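Long-range contacts in M32 carboxypeptidase (Chitinophagaceae bacterium, PDB 7A03), which probably removes amino acids one at a time from the C-terminal ends of peptides, as a metal-dependent carboxypeptidase of the M32 (Taq) family: residues 199-204 against 327-332; 349-354 against 406-411. One frame throughout, in Å; residues are numbered along the deposited sequence.

Both contacts belong to the largely helical M32 carboxypeptidase fold. They come in series along the chain: contact 1 closes at Val332 before contact 2 opens at Ile349. Their centres lie about 28 Å apart, and their nearest atoms are about 7 Å apart without touching. Contact 1 lies far out, about 31 Å from the centre of the chain, and is apolar across its two segments. Contact 2 lies about 13 Å from that centre and is held by hydrogen bonds and a salt bridge. Helix 334-341 is the element between them: it packs on Phe201 and Leu202 of contact 1, and the loop after it supplies the 349-354 side of contact 2.

Contact 1: residues 199-204 against 327-332; sequences RDFLHL and EQLGNV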
ATOM      1  N   ARG A 199      -2.801 -24.413  15.529  1.00 30.70           N
ATOM      2  CA  ARG A 199      -2.674 -22.964  15.375  1.00 33.47           C
ATOM      3  C   ARG A 199      -2.768 -22.179  16.683  1.00 30.49           C
ATOM      4  O   ARG A 199      -2.309 -21.034  16.744  1.00 28.95           O
ATOM      5  CB  ARG A 199      -3.642 -22.392  14.327  1.00 43.84           C
ATOM      6  CG  ARG A 199      -3.130 -21.102  13.715  1.00 49.36           C
ATOM      7  CD  ARG A 199      -4.153 -20.363  12.872  1.00 52.53           C
ATOM      8  NE  ARG A 199      -3.625 -19.059  12.474  1.00 56.14           N
ATOM      9  CZ  ARG A 199      -4.369 -18.027  12.094  1.00 62.23           C
ATOM     10  NH1 ARG A 199      -5.691 -18.140  12.055  1.00 64.93           N
ATOM     11  NH2 ARG A 199      -3.792 -16.882  11.753  1.00 61.31           N
ATOM     12  N   ASP A 200      -3.338 -22.762  17.742  1.00 25.98           N
ATOM     13  CA  ASP A 200      -3.505 -21.976  18.958  1.00 27.59           C
ATOM     14  C   ASP A 200      -2.176 -21.633  19.625  1.00 28.13           C
ATOM     15  O   ASP A 200      -2.135 -20.723  20.462  1.00 25.78           O
ATOM     16  CB  ASP A 200      -4.512 -22.612  19.917  1.00 32.22           C
ATOM     17  CG  ASP A 200      -4.082 -23.974  20.406  1.00 43.46           C
ATOM     18  OD1 ASP A 200      -3.014 -24.466  19.977  1.00 45.45           O
ATOM     19  OD2 ASP A 200      -4.826 -24.554  21.227  1.00 48.37           O
ATOM     20  N   PHE A 201      -1.085 -22.309  19.247  1.00 24.05           N
ATOM     21  CA  PHE A 201       0.229 -21.917  19.741  1.00 21.07           C
ATOM     22  C   PHE A 201       0.597 -20.494  19.346  1.00 19.78           C
ATOM     23  O   PHE A 201       1.434 -19.873  20.014  1.00 21.34           O
ATOM     24  CB  PHE A 201       1.308 -22.895  19.259  1.00 19.02           C
ATOM     25  CG  PHE A 201       1.274 -23.171  17.774  1.00 17.53           C
ATOM     26  CD1 PHE A 201       1.881 -22.304  16.875  1.00 20.71           C
ATOM     27  CD2 PHE A 201       0.663 -24.316  17.284  1.00 18.63           C
ATOM     28  CE1 PHE A 201       1.852 -22.553  15.506  1.00 16.37           C
ATOM     29  CE2 PHE A 201       0.647 -24.579  15.923  1.00 19.05           C
ATOM     30  CZ  PHE A 201       1.245 -23.699  15.038  1.00 19.75           C
ATOM     31  N   LEU A 202      -0.017 -19.950  18.294  1.00 17.35           N
ATOM     32  CA  LEU A 202       0.284 -18.574  17.915  1.00 16.96           C
ATOM     33  C   LEU A 202      -0.316 -17.571  18.885  1.00 18.40           C
ATOM     34  O   LEU A 202       0.099 -16.406  18.889  1.00 19.66           O
ATOM     35  CB  LEU A 202      -0.209 -18.272  16.499  1.00 20.62           C
ATOM     36  CG  LEU A 202       0.494 -18.958  15.333  1.00 18.94           C
ATOM     37  CD1 LEU A 202      -0.167 -18.509  14.039  1.00 18.12           C
ATOM     38  CD2 LEU A 202       1.977 -18.645  15.299  1.00 19.65           C
ATOM     39  N   HIS A 203      -1.265 -18.003  19.719  1.00 21.49           N
ATOM     40  CA  HIS A 203      -1.894 -17.127  20.694  1.00 25.25           C
ATOM     41  C   HIS A 203      -1.422 -17.401  22.116  1.00 21.56           C
ATOM     42  O   HIS A 203      -2.059 -16.951  23.073  1.00 24.44           O
ATOM     43  CB  HIS A 203      -3.415 -17.183  20.571  1.00 26.01           C
ATOM     44  CG  HIS A 203      -3.928 -16.537  19.323  1.00 33.05           C
ATOM     45  ND1 HIS A 203      -3.676 -17.045  18.067  1.00 40.89           N
ATOM     46  CD2 HIS A 203      -4.652 -15.408  19.133  1.00 39.11           C
ATOM     47  CE1 HIS A 203      -4.235 -16.267  17.157  1.00 40.22           C
ATOM     48  NE2 HIS A 203      -4.832 -15.266  17.778  1.00 40.01           N
ATOM     49  N   LEU A 204      -0.312 -18.121  22.269  1.00 17.74           N
ATOM     50  CA  LEU A 204       0.362 -18.234  23.561  1.00 18.47           C
ATOM     51  C   LEU A 204       1.065 -16.907  23.873  1.00 20.12           C
ATOM     52  O   LEU A 204       0.922 -15.903  23.164  1.00 22.82           O
ATOM     53  CB  LEU A 204       1.323 -19.420  23.555  1.00 19.01           C
ATOM     54  CG  LEU A 204       0.708 -20.810  23.415  1.00 20.96           C
ATOM     55  CD1 LEU A 204       1.764 -21.895  23.172  1.00 22.07           C
ATOM     56  CD2 LEU A 204      -0.118 -21.116  24.660  1.00 20.50           C
ATOM     57  N   GLU A 327       9.247 -22.539  24.831  1.00 15.35           N
ATOM     58  CA  GLU A 327       8.060 -22.953  25.571  1.00 17.31           C
ATOM     59  C   GLU A 327       6.794 -22.839  24.734  1.00 19.43           C
ATOM     60  O   GLU A 327       5.797 -23.500  25.032  1.00 19.68           O
ATOM     61  CB  GLU A 327       7.917 -22.161  26.872  1.00 23.20           C
ATOM     62  CG  GLU A 327       6.864 -22.743  27.801  1.00 34.25           C
ATOM     63  CD  GLU A 327       6.951 -22.214  29.216  1.00 49.95           C
ATOM     64  OE1 GLU A 327       8.063 -22.227  29.792  1.00 54.81           O
ATOM     65  OE2 GLU A 327       5.900 -21.797  29.753  1.00 49.63           O
ATOM     66  N   GLN A 328       6.816 -22.027  23.680  1.00 15.78           N
ATOM     67  CA  GLN A 328       5.653 -21.864  22.822  1.00 15.92           C
ATOM     68  C   GLN A 328       5.732 -22.713  21.564  1.00 18.45           C
ATOM     69  O   GLN A 328       4.699 -23.181  21.076  1.00 16.51           O
ATOM     70  CB  GLN A 328       5.515 -20.388  22.418  1.00 15.60           C
ATOM     71  CG  GLN A 328       5.201 -19.440  23.585  1.00 16.39           C
ATOM     72  CD  GLN A 328       6.400 -19.202  24.493  1.00 23.64           C
ATOM     73  OE1 GLN A 328       7.547 -19.076  24.030  1.00 21.07           O
ATOM     74  NE2 GLN A 328       6.145 -19.166  25.802  1.00 21.46           N
ATOM     75  N   LEU A 329       6.930 -22.934  21.039  1.00 17.58           N
ATOM     76  CA  LEU A 329       7.098 -23.560  19.737  1.00 14.78           C
ATOM     77  C   LEU A 329       7.911 -24.842  19.784  1.00 17.30           C
ATOM     78  O   LEU A 329       8.061 -25.499  18.747  1.00 17.94           O
ATOM     79  CB  LEU A 329       7.746 -22.578  18.756  1.00 17.19           C
ATOM     80  CG  LEU A 329       6.959 -21.294  18.540  1.00 21.06           C
ATOM     81  CD1 LEU A 329       7.745 -20.327  17.664  1.00 20.02           C
ATOM     82  CD2 LEU A 329       5.615 -21.618  17.920  1.00 21.88           C
ATOM     83  N   GLY A 330       8.428 -25.234  20.955  1.00 16.02           N
ATOM     84  CA  GLY A 330       9.342 -26.364  21.008  1.00 16.59           C
ATOM     85  C   GLY A 330       8.710 -27.697  20.678  1.00 16.83           C
ATOM     86  O   GLY A 330       9.418 -28.628  20.275  1.00 18.55           O
ATOM     87  N   ASN A 331       7.390 -27.813  20.833  1.00 17.61           N
ATOM     88  CA  ASN A 331       6.653 -29.008  20.446  1.00 18.65           C
ATOM     89  C   ASN A 331       5.781 -28.778  19.210  1.00 19.65           C
ATOM     90  O   ASN A 331       4.794 -29.494  19.021  1.00 20.02           O
ATOM     91  CB  ASN A 331       5.825 -29.528  21.626  1.00 21.50           C
ATOM     92  CG  ASN A 331       4.697 -28.588  22.011  1.00 23.33           C
ATOM     93  OD1 ASN A 331       4.746 -27.390  21.723  1.00 19.53           O
ATOM     94  ND2 ASN A 331       3.678 -29.124  22.676  1.00 22.11           N
ATOM     95  N   VAL A 332       6.127 -27.794  18.371  1.00 17.68           N
ATOM     96  CA  VAL A 332       5.401 -27.460  17.143  1.00 17.87           C
ATOM     97  C   VAL A 332       6.338 -27.684  15.959  1.00 18.14           C
ATOM     98  O   VAL A 332       7.456 -27.160  15.948  1.00 20.03           O
ATOM     99  CB  VAL A 332       4.905 -26.000  17.168  1.00 18.86           C
ATOM    100  CG1 VAL A 332       4.132 -25.671  15.884  1.00 18.42           C
ATOM    101  CG2 VAL A 332       4.043 -25.737  18.397  1.00 19.71           C
TER
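Val332 sets a methyl group on the ring of Phe201, and this CH-pi contact is the heart of the packing. In the helical M32 fold it joins the loop between helices 170-192 and 208-222 to the short helix 326-329 and the turn that follows. A 3-10 turn, residues 200-202, meets a type I beta turn, Leu329 to Val332. No hydrogen bond crosses between the two segments.

The methyl stands over the ring face, a little off its centre. Val332 CG1 lies 3.7 Å from the centroid of the Phe201 ring, 15° off the ring normal. Its shortest approach is to Phe201 CZ, at 3.6 Å. With CG1 anti to the backbone N (chi1 -179°) and CG2 beside that N, both valine methyls lie over the same face, CG2 near Phe201 CG and CD2. Arg199 CA lies over the opposite face, toward the rim.

Phe201 CB points toward 327-332. With CG between the backbone N and the carbonyl carbon (chi1 50°), the ring lies with one face against Val332. Leu329 adds a flank, with its CD2 3.9 Å from Phe201 CD1. These two side chains cross at about a right angle.

Leu204 extends the apolar seam along Gln328, whose CG touches Leu204 CB at 3.9 Å. The touching part is the aliphatic stem and not the amide.

The beta turn is closed by the bond from Val332 N to Leu329 O. Arg198 also ties the two regions together by a hydrogen bond from its NH1 to Asn331 O. Helix 334-341 packs on Phe201 through Ala340, and helix 311-324 touches Leu329. At the outer end of the seam, Leu204 CD1 rests 3.8 Å from the backbone O of Gln328.

Contact 2: residues 349-354 against 406-411; sequences IRTEAD and LQDIHW
Ile349 and Arg350 come nearest to Gln407 and Asp408, where the start of a 3-10 turn, residues 350-352, faces an irregular loop across CA separations of 7.2 Å (Ile349 to Gln407) and 8.3 Å (Arg350 to Asp408). Arg350 grips Asp408 side-on with two nitrogens. Arg350 NE gives a nearly straight bond of 2.8 Å to Asp408 OD2, which lies in the guanidinium plane. Arg350 NH2 reaches Asp408 OD1 at 2.9 Å, with a more bent N-H...O angle of 154°. The guanidinium and carboxylate planes are 48° apart, and both oxygens are met from above the carboxylate plane. The arginine chain bends at chi3 (61°), which brings the NE and NH2 edge of the guanidinium to the aspartate.

The Gln407 amide binds the backbone: its OE1 accepts from Arg350 N at 3.0 Å, nearly straight and in the carbonyl plane. Ile349 CD1 lies alongside the same amide. One water donates to both Gln407 OE1 and Asp408 OD1. His410 CE1 comes within 3.5 Å of Arg350 NH2, while its NE2 is hydrogen-bonded to Tyr422 of helix 420-439.

The buried Arg350 pins the loop before helix 358-374 to the loop between helices 382-394 and 420-439. Helix 358-374 backs the salt bridge: Arg365 makes a second one to Asp408 OD2, and Tyr358 OH is hydrogen-bonded to Arg350 NH1. Helix 382-394 packs against Gln407 through Trp386 and Tyr390.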
ATOM      1  N   ILE A 349     -13.356  -8.161   8.341  1.00 18.48           N
ATOM      2  CA  ILE A 349     -12.505  -6.976   8.401  1.00 21.22           C
ATOM      3  C   ILE A 349     -11.354  -7.135   7.420  1.00 20.98           C
ATOM      4  O   ILE A 349     -10.534  -8.056   7.556  1.00 19.35           O
ATOM      5  CB  ILE A 349     -11.978  -6.729   9.821  1.00 20.03           C
ATOM      6  CG1 ILE A 349     -13.143  -6.639  10.812  1.00 24.50           C
ATOM      7  CG2 ILE A 349     -11.095  -5.479   9.850  1.00 19.68           C
ATOM      8  CD1 ILE A 349     -14.118  -5.502  10.515  1.00 25.35           C
ATOM      9  N   ARG A 350     -11.271  -6.206   6.459  1.00 18.49           N
ATOM     10  CA  ARG A 350     -10.234  -6.253   5.430  1.00 17.77           C
ATOM     11  C   ARG A 350      -8.834  -6.281   6.029  1.00 18.21           C
ATOM     12  O   ARG A 350      -7.979  -7.058   5.584  1.00 18.29           O
ATOM     13  CB  ARG A 350     -10.395  -5.068   4.478  1.00 16.97           C
ATOM     14  CG  ARG A 350      -9.276  -4.905   3.448  1.00 13.01           C
ATOM     15  CD  ARG A 350      -9.388  -3.575   2.678  1.00 18.54           C
ATOM     16  NE  ARG A 350      -9.297  -2.415   3.573  1.00 14.53           N
ATOM     17  CZ  ARG A 350      -8.146  -1.908   4.017  1.00 16.11           C
ATOM     18  NH1 ARG A 350      -6.996  -2.441   3.642  1.00 19.34           N
ATOM     19  NH2 ARG A 350      -8.127  -0.870   4.847  1.00 21.24           N
ATOM     20  N   THR A 351      -8.572  -5.439   7.035  1.00 19.18           N
ATOM     21  CA  THR A 351      -7.215  -5.344   7.564  1.00 19.54           C
ATOM     22  C   THR A 351      -6.768  -6.599   8.302  1.00 21.45           C
ATOM     23  O   THR A 351      -5.569  -6.749   8.550  1.00 26.79           O
ATOM     24  CB  THR A 351      -7.052  -4.109   8.460  1.00 19.78           C
ATOM     25  OG1 THR A 351      -8.013  -4.168   9.527  1.00 21.24           O
ATOM     26  CG2 THR A 351      -7.251  -2.830   7.640  1.00 18.31           C
ATOM     27  N   GLU A 352      -7.687  -7.511   8.615  1.00 19.22           N
ATOM     28  CA  GLU A 352      -7.367  -8.769   9.284  1.00 19.93           C
ATOM     29  C   GLU A 352      -7.391  -9.967   8.342  1.00 19.76           C
ATOM     30  O   GLU A 352      -7.155 -11.095   8.787  1.00 22.61           O
ATOM     31  CB  GLU A 352      -8.352  -9.018  10.429  1.00 23.29           C
ATOM     32  CG  GLU A 352      -8.222  -8.056  11.604  1.00 30.59           C
ATOM     33  CD  GLU A 352      -9.495  -7.975  12.425  1.00 39.69           C
ATOM     34  OE1 GLU A 352     -10.278  -8.951  12.422  1.00 45.78           O
ATOM     35  OE2 GLU A 352      -9.723  -6.927  13.061  1.00 45.41           O
ATOM     36  N   ALA A 353      -7.679  -9.758   7.067  1.00 17.56           N
ATOM     37  CA  ALA A 353      -7.916 -10.864   6.154  1.00 17.32           C
ATOM     38  C   ALA A 353      -6.613 -11.511   5.685  1.00 18.96           C
ATOM     39  O   ALA A 353      -5.587 -10.850   5.507  1.00 20.02           O
ATOM     40  CB  ALA A 353      -8.706 -10.363   4.942  1.00 16.91           C
ATOM     41  N   ASP A 354      -6.675 -12.823   5.471  1.00 16.78           N
ATOM     42  CA  ASP A 354      -5.563 -13.542   4.870  1.00 14.04           C
ATOM     43  C   ASP A 354      -5.377 -13.110   3.409  1.00 16.26           C
ATOM     44  O   ASP A 354      -6.244 -12.470   2.797  1.00 17.70           O
ATOM     45  CB  ASP A 354      -5.864 -15.032   4.873  1.00 17.52           C
ATOM     46  CG  ASP A 354      -7.111 -15.352   4.079  1.00 18.03           C
ATOM     47  OD1 ASP A 354      -7.015 -15.554   2.846  1.00 17.40           O
ATOM     48  OD2 ASP A 354      -8.195 -15.369   4.692  1.00 16.29           O
ATOM     49  N   LEU A 406     -18.732   0.774   7.624  1.00 25.33           N
ATOM     50  CA  LEU A 406     -18.020   1.837   8.321  1.00 22.82           C
ATOM     51  C   LEU A 406     -16.615   1.435   8.774  1.00 23.31           C
ATOM     52  O   LEU A 406     -16.004   2.161   9.562  1.00 22.54           O
ATOM     53  CB  LEU A 406     -18.838   2.326   9.520  1.00 25.97           C
ATOM     54  CG  LEU A 406     -20.180   3.005   9.253  1.00 27.87           C
ATOM     55  CD1 LEU A 406     -20.856   3.337  10.571  1.00 30.15           C
ATOM     56  CD2 LEU A 406     -19.992   4.276   8.426  1.00 26.55           C
ATOM     57  N   GLN A 407     -16.077   0.304   8.294  1.00 20.59           N
ATOM     58  CA  GLN A 407     -14.808  -0.169   8.841  1.00 20.62           C
ATOM     59  C   GLN A 407     -13.611   0.641   8.349  1.00 19.07           C
ATOM     60  O   GLN A 407     -12.645   0.824   9.095  1.00 23.31           O
ATOM     61  CB  GLN A 407     -14.607  -1.662   8.557  1.00 21.18           C
ATOM     62  CG  GLN A 407     -14.575  -2.049   7.077  1.00 21.09           C
ATOM     63  CD  GLN A 407     -14.404  -3.556   6.891  1.00 20.26           C
ATOM     64  OE1 GLN A 407     -13.291  -4.042   6.713  1.00 20.02           O
ATOM     65  NE2 GLN A 407     -15.509  -4.298   6.959  1.00 21.70           N
ATOM     66  N   ASP A 408     -13.637   1.108   7.108  1.00 17.98           N
ATOM     67  CA  ASP A 408     -12.463   1.695   6.478  1.00 17.48           C
ATOM     68  C   ASP A 408     -12.632   3.202   6.347  1.00 18.59           C
ATOM     69  O   ASP A 408     -13.716   3.688   6.004  1.00 22.49           O
ATOM     70  CB  ASP A 408     -12.197   1.064   5.106  1.00 15.84           C
ATOM     71  CG  ASP A 408     -11.479  -0.260   5.218  1.00 19.94           C
ATOM     72  OD1 ASP A 408     -10.705  -0.425   6.183  1.00 18.91           O
ATOM     73  OD2 ASP A 408     -11.676  -1.135   4.344  1.00 18.09           O
ATOM     74  N   ILE A 409     -11.543   3.931   6.618  1.00 22.11           N
ATOM     75  CA  ILE A 409     -11.570   5.392   6.675  1.00 24.22           C
ATOM     76  C   ILE A 409     -11.489   6.055   5.310  1.00 23.94           C
ATOM     77  O   ILE A 409     -11.757   7.260   5.206  1.00 20.20           O
ATOM     78  CB  ILE A 409     -10.405   5.868   7.564  1.00 22.04           C
ATOM     79  CG1 ILE A 409     -10.640   7.296   8.078  1.00 23.26           C
ATOM     80  CG2 ILE A 409      -9.072   5.754   6.819  1.00 22.20           C
ATOM     81  CD1 ILE A 409      -9.646   7.716   9.176  1.00 27.64           C
ATOM     82  N   HIS A 410     -11.176   5.291   4.257  1.00 20.04           N
ATOM     83  CA  HIS A 410     -10.742   5.880   2.993  1.00 17.11           C
ATOM     84  C   HIS A 410     -11.764   6.868   2.449  1.00 20.47           C
ATOM     85  O   HIS A 410     -11.411   7.987   2.052  1.00 22.37           O
ATOM     86  CB  HIS A 410     -10.413   4.778   1.977  1.00 16.90           C
ATOM     87  CG  HIS A 410      -9.296   3.877   2.413  1.00 18.78           C
ATOM     88  ND1 HIS A 410      -9.332   3.159   3.589  1.00 21.01           N
ATOM     89  CD2 HIS A 410      -8.110   3.579   1.828  1.00 19.49           C
ATOM     90  CE1 HIS A 410      -8.218   2.459   3.712  1.00 19.42           C
ATOM     91  NE2 HIS A 410      -7.459   2.696   2.656  1.00 20.07           N
ATOM     92  N   TRP A 411     -13.044   6.487   2.459  1.00 16.21           N
ATOM     93  CA  TRP A 411     -14.071   7.319   1.846  1.00 21.46           C
ATOM     94  C   TRP A 411     -14.223   8.642   2.581  1.00 22.47           C
ATOM     95  O   TRP A 411     -14.425   9.684   1.948  1.00 23.42           O
ATOM     96  CB  TRP A 411     -15.399   6.567   1.793  1.00 19.72           C
ATOM     97  CG  TRP A 411     -15.371   5.401   0.836  1.00 22.51           C
ATOM     98  CD1 TRP A 411     -14.464   5.180  -0.159  1.00 17.46           C
ATOM     99  CD2 TRP A 411     -16.301   4.323   0.776  1.00 20.99           C
ATOM    100  NE1 TRP A 411     -14.760   4.012  -0.827  1.00 18.32           N
ATOM    101  CE2 TRP A 411     -15.893   3.474  -0.278  1.00 21.93           C
ATOM    102  CE3 TRP A 411     -17.440   3.986   1.510  1.00 19.02           C
ATOM    103  CZ2 TRP A 411     -16.588   2.316  -0.613  1.00 22.13           C
ATOM    104  CZ3 TRP A 411     -18.127   2.835   1.176  1.00 21.37           C
ATOM    105  CH2 TRP A 411     -17.695   2.014   0.132  1.00 18.86           C
TER
HETATM  106  O   HOH W   1     -10.802  -3.014   7.356  1.00 21.42           O